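Local coordinates for branched-chain-amino-acid aminotransferase (Deinococcus radiodurans, PDB 3UYY), which probably transfers amino groups between leucine, isoleucine or valine and 2-oxoglutarate, using pyridoxal 5'-phosphate as cofactor, at residues K80-A85 / G139-L144; L38-H43 / F163-F168. One frame throughout, in Å; residues are numbered along the deposited sequence.

Interaction 1: residues K80-A85 / G139-L144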
# COMPACT_ATOMS: atom_id res chain seq x y z
N LYS B 80 -1.99 -6.13 22.81
CA LYS B 80 -1.94 -5.43 24.08
C LYS B 80 -1.41 -6.24 25.26
O LYS B 80 -1.27 -7.47 25.22
CB LYS B 80 -3.32 -4.91 24.45
CG LYS B 80 -4.00 -4.07 23.39
CD LYS B 80 -5.43 -3.75 23.82
CE LYS B 80 -6.05 -2.74 22.89
NZ LYS B 80 -7.40 -2.29 23.34
N ALA B 81 -1.11 -5.48 26.32
CA ALA B 81 -0.63 -5.98 27.58
C ALA B 81 -1.69 -5.47 28.55
O ALA B 81 -2.17 -4.33 28.42
CB ALA B 81 0.72 -5.36 27.90
N TYR B 82 -2.06 -6.29 29.51
CA TYR B 82 -3.07 -5.88 30.44
C TYR B 82 -2.60 -6.05 31.87
O TYR B 82 -1.80 -6.93 32.18
CB TYR B 82 -4.35 -6.68 30.21
CG TYR B 82 -4.83 -6.72 28.77
CD1 TYR B 82 -4.27 -7.59 27.84
CD2 TYR B 82 -5.85 -5.87 28.33
CE1 TYR B 82 -4.71 -7.62 26.51
CE2 TYR B 82 -6.30 -5.90 27.02
CZ TYR B 82 -5.73 -6.77 26.12
OH TYR B 82 -6.20 -6.79 24.82
N ARG B 83 -3.10 -5.18 32.75
CA ARG B 83 -2.76 -5.28 34.16
C ARG B 83 -3.86 -6.11 34.80
O ARG B 83 -5.05 -5.84 34.61
CB ARG B 83 -2.73 -3.90 34.81
CG ARG B 83 -2.54 -3.96 36.33
CD ARG B 83 -1.13 -4.40 36.73
NE ARG B 83 -0.16 -3.33 36.50
CZ ARG B 83 1.15 -3.44 36.71
NH1 ARG B 83 1.67 -4.57 37.15
NH2 ARG B 83 1.95 -2.41 36.49
N CYS B 84 -3.47 -7.15 35.54
CA CYS B 84 -4.45 -8.00 36.19
C CYS B 84 -4.74 -7.47 37.58
O CYS B 84 -4.06 -6.56 38.05
CB CYS B 84 -3.94 -9.43 36.29
SG CYS B 84 -3.47 -10.12 34.69
N ALA B 85 -5.75 -8.04 38.23
CA ALA B 85 -6.13 -7.63 39.57
C ALA B 85 -5.05 -8.00 40.57
O ALA B 85 -4.74 -7.22 41.47
CB ALA B 85 -7.45 -8.27 39.97
N GLY B 139 -10.09 -0.12 32.52
CA GLY B 139 -10.49 -0.63 31.22
C GLY B 139 -9.49 -0.24 30.15
O GLY B 139 -9.75 -0.37 28.96
N GLY B 140 -8.33 0.25 30.58
CA GLY B 140 -7.32 0.66 29.62
C GLY B 140 -6.22 -0.37 29.46
O GLY B 140 -6.19 -1.38 30.16
N SER B 141 -5.31 -0.12 28.54
CA SER B 141 -4.23 -1.05 28.34
C SER B 141 -3.05 -0.40 27.64
O SER B 141 -3.09 0.78 27.29
CB SER B 141 -4.73 -2.23 27.50
OG SER B 141 -4.95 -1.82 26.17
N LEU B 142 -2.00 -1.20 27.43
CA LEU B 142 -0.81 -0.72 26.77
C LEU B 142 -0.79 -1.37 25.39
O LEU B 142 -0.69 -2.60 25.28
CB LEU B 142 0.43 -1.11 27.57
CG LEU B 142 1.77 -0.52 27.12
CD1 LEU B 142 1.69 1.00 27.07
CD2 LEU B 142 2.84 -0.97 28.11
N TYR B 143 -0.90 -0.55 24.36
CA TYR B 143 -0.92 -1.03 22.98
C TYR B 143 0.49 -1.14 22.42
O TYR B 143 1.29 -0.22 22.51
CB TYR B 143 -1.74 -0.07 22.12
CG TYR B 143 -1.88 -0.49 20.67
CD1 TYR B 143 -2.81 -1.45 20.28
CD2 TYR B 143 -1.08 0.09 19.69
CE1 TYR B 143 -2.94 -1.83 18.94
CE2 TYR B 143 -1.19 -0.27 18.36
CZ TYR B 143 -2.12 -1.23 17.99
OH TYR B 143 -2.19 -1.60 16.66
N LEU B 144 0.80 -2.29 21.83
CA LEU B 144 2.12 -2.51 21.25
C LEU B 144 2.01 -2.46 19.73
O LEU B 144 1.13 -3.11 19.15
CB LEU B 144 2.67 -3.87 21.70
CG LEU B 144 2.98 -4.00 23.18
CD1 LEU B 144 3.26 -5.44 23.54
CD2 LEU B 144 4.18 -3.14 23.51
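The Lys-80 side chain runs alongside the Ser-141 hydroxyl and can be followed atom by atom. Lys-80 CB lies 3.6 Å from Leu-142 O. CG is anti to the carbonyl carbon (chi1 -53°) and stands 4.2 Å from Tyr-143 CD1, an oblique approach to that ring. The chain then runs extended: CD is the atom nearest the hydroxyl, 3.1 Å from Ser-141 OG, and CE follows at 3.6 Å from the same oxygen. NZ has moved past it and makes a weak hydrogen bond to the carbonyl oxygen of Thr-304, a residue of the glutamate and cofactor site. Tyr-82 also meets Ser-141, its CD2 3.9 Å from Ser-141 CB. Ala-81 and Leu-142 form an antiparallel hydrogen-bonded pair. Ala-81 N reaches Leu-142 O at 3.1 Å, and the return bond from Leu-142 N to Ala-81 O is nearly straight (178°). The strand pair carries Lys-80 and Tyr-143 on one face, where Tyr-143 OH bonds to the glutamate-binding Arg-145. Strand 141-151 is thereby set between 74-83 and 162-172, while strand 89-92 flanks 74-83 beyond. Helix 115-129 packs against the Ala-81 and Leu-144 side through Val-126, and Tyr-345 meets the Tyr-82 ring edge-to-face.

Interaction 2: residues L38-H43 / F163-F168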
# COMPACT_ATOMS: atom_id res chain seq x y z
N LEU B 38 10.70 4.20 26.06
CA LEU B 38 11.60 3.44 25.20
C LEU B 38 10.94 2.52 24.17
O LEU B 38 9.87 1.96 24.42
CB LEU B 38 12.55 2.62 26.08
CG LEU B 38 13.47 3.35 27.07
CD1 LEU B 38 14.07 2.37 28.09
CD2 LEU B 38 14.58 4.06 26.31
N ARG B 39 11.60 2.36 23.02
CA ARG B 39 11.15 1.49 21.93
C ARG B 39 12.29 0.54 21.59
O ARG B 39 13.46 0.83 21.87
CB ARG B 39 10.87 2.27 20.66
CG ARG B 39 9.92 3.40 20.79
CD ARG B 39 10.56 4.63 20.20
NE ARG B 39 10.83 5.59 21.25
CZ ARG B 39 9.91 6.15 22.03
NH1 ARG B 39 8.63 5.84 21.87
NH2 ARG B 39 10.27 7.03 22.95
N TYR B 40 11.95 -0.58 20.97
CA TYR B 40 12.94 -1.56 20.56
C TYR B 40 13.22 -1.26 19.10
O TYR B 40 12.33 -0.81 18.36
CB TYR B 40 12.36 -2.97 20.69
CG TYR B 40 13.26 -4.09 20.19
CD1 TYR B 40 14.17 -4.71 21.04
CD2 TYR B 40 13.15 -4.56 18.88
CE1 TYR B 40 14.93 -5.79 20.60
CE2 TYR B 40 13.90 -5.63 18.44
CZ TYR B 40 14.79 -6.24 19.30
OH TYR B 40 15.51 -7.34 18.88
N LEU B 41 14.46 -1.49 18.68
CA LEU B 41 14.88 -1.23 17.31
C LEU B 41 15.92 -2.25 16.89
O LEU B 41 16.90 -2.50 17.60
CB LEU B 41 15.47 0.17 17.22
CG LEU B 41 15.94 0.64 15.85
CD1 LEU B 41 14.75 0.78 14.92
CD2 LEU B 41 16.66 1.96 15.99
N ALA B 42 15.72 -2.83 15.72
CA ALA B 42 16.65 -3.81 15.19
C ALA B 42 16.87 -3.51 13.72
O ALA B 42 15.97 -3.04 13.02
CB ALA B 42 16.10 -5.21 15.38
N HIS B 43 18.09 -3.77 13.25
CA HIS B 43 18.45 -3.53 11.86
C HIS B 43 18.78 -4.85 11.20
O HIS B 43 19.33 -5.75 11.84
CB HIS B 43 19.68 -2.62 11.79
CG HIS B 43 19.49 -1.29 12.46
ND1 HIS B 43 18.80 -0.25 11.87
CD2 HIS B 43 19.87 -0.85 13.69
CE1 HIS B 43 18.77 0.78 12.71
NE2 HIS B 43 19.40 0.43 13.82
N PHE B 163 16.55 -3.51 6.31
CA PHE B 163 15.24 -3.39 6.95
C PHE B 163 15.37 -2.97 8.41
O PHE B 163 16.44 -3.06 9.01
CB PHE B 163 14.47 -4.72 6.91
CG PHE B 163 14.26 -5.27 5.52
CD1 PHE B 163 15.28 -5.97 4.87
CD2 PHE B 163 13.07 -5.05 4.85
CE1 PHE B 163 15.10 -6.44 3.57
CE2 PHE B 163 12.88 -5.51 3.56
CZ PHE B 163 13.89 -6.20 2.91
N ILE B 164 14.26 -2.53 8.97
CA ILE B 164 14.20 -2.12 10.36
C ILE B 164 13.04 -2.85 11.01
O ILE B 164 12.00 -3.08 10.38
CB ILE B 164 13.98 -0.59 10.49
CG1 ILE B 164 15.29 0.17 10.21
CG2 ILE B 164 13.45 -0.25 11.89
CD1 ILE B 164 15.21 1.67 10.45
N PHE B 165 13.22 -3.23 12.27
CA PHE B 165 12.18 -3.90 13.04
C PHE B 165 12.07 -3.08 14.32
O PHE B 165 13.04 -2.93 15.06
CB PHE B 165 12.56 -5.34 13.36
CG PHE B 165 11.64 -6.00 14.35
CD1 PHE B 165 10.27 -6.03 14.14
CD2 PHE B 165 12.15 -6.57 15.52
CE1 PHE B 165 9.41 -6.61 15.07
CE2 PHE B 165 11.30 -7.15 16.45
CZ PHE B 165 9.92 -7.17 16.22
N SER B 166 10.88 -2.56 14.58
CA SER B 166 10.71 -1.73 15.76
C SER B 166 9.43 -2.04 16.51
O SER B 166 8.44 -2.49 15.94
CB SER B 166 10.73 -0.26 15.36
OG SER B 166 10.72 0.60 16.48
N VAL B 167 9.47 -1.79 17.81
CA VAL B 167 8.31 -2.01 18.65
C VAL B 167 8.18 -0.87 19.63
O VAL B 167 9.05 -0.68 20.46
CB VAL B 167 8.40 -3.35 19.45
CG1 VAL B 167 7.24 -3.44 20.43
CG2 VAL B 167 8.39 -4.55 18.50
N PHE B 168 7.11 -0.10 19.49
CA PHE B 168 6.85 0.97 20.43
C PHE B 168 5.46 0.74 21.02
O PHE B 168 4.64 0.01 20.45
CB PHE B 168 6.98 2.35 19.74
CG PHE B 168 5.88 2.67 18.77
CD1 PHE B 168 4.70 3.27 19.20
CD2 PHE B 168 6.05 2.43 17.41
CE1 PHE B 168 3.71 3.61 18.30
CE2 PHE B 168 5.05 2.78 16.50
CZ PHE B 168 3.89 3.36 16.95
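Tyr-40 and Phe-165 form the apolar centre on one face of the sheet: Tyr-40 CE2 lies 3.5 Å from Phe-165 CD2. The ring planes are 69° apart, an oblique pairing in which the phenylalanine carbon arrives at the edge of the tyrosine ring. Both CG atoms are anti to their backbone N (chi1 175° and 170°), which lets diagonal neighbours on the two strands converge. Ala-42 CB sits at the edge of the Phe-165 ring, and Val-167 packs beside the tyrosine CB; both aromatic side chains pack on Ala-121 of helix 115-129. On the opposite face Leu-41 CD1 touches Ile-164 CG2 at 3.5 Å. Four backbone bonds join the hydrogen-bonded pairs Tyr-40/Val-167 and Ala-42/Phe-165, the shortest being Ala-42 N to Phe-165 O at 2.8 Å. Tyr-40 O is gripped twice, by Val-167 N from above the carbonyl plane and by Ser-166 OG at 2.8 Å, nearly along the C=O axis. An alanine at Ser-166 is likely to cost Tyr-40 O its hydroxyl donor, leaving, of the two bonds described, the out-of-plane one from Val-167 N. At the polar edge Arg-39 lays its CG against Phe-168 CB, while its guanidinium bonds to Thr-36 O and Glu-56 O and forms a salt bridge with Glu-64 of the second subunit. The chemistry thus grades from aromatic packing against helix 115-129 to a charged link across the dimer interface.

In the fold
From the N terminus, the chain first lays down strand 39-45, whose partner in interaction 2 arrives only with strand 162-172; the closing of that loop spans 119 intervening residues. Interaction 1 is nested inside it: strand 74-83 meets strand 141-151 after a 53-residue excursion, just over half of it helical, that includes helices 94-107 and 115-129. The two contacts do not cross. Their centres are 21 Å apart and their nearest atoms about 4 Å, without touching, yet strands 141-151 and 162-172 are antiparallel neighbours in one sheet. With the pairing of these two strands between them, the order is 39-45, 162-172, 141-151, 74-83, joining the N-terminal strand to strand 141-151, which carries the glutamate-binding Arg-145.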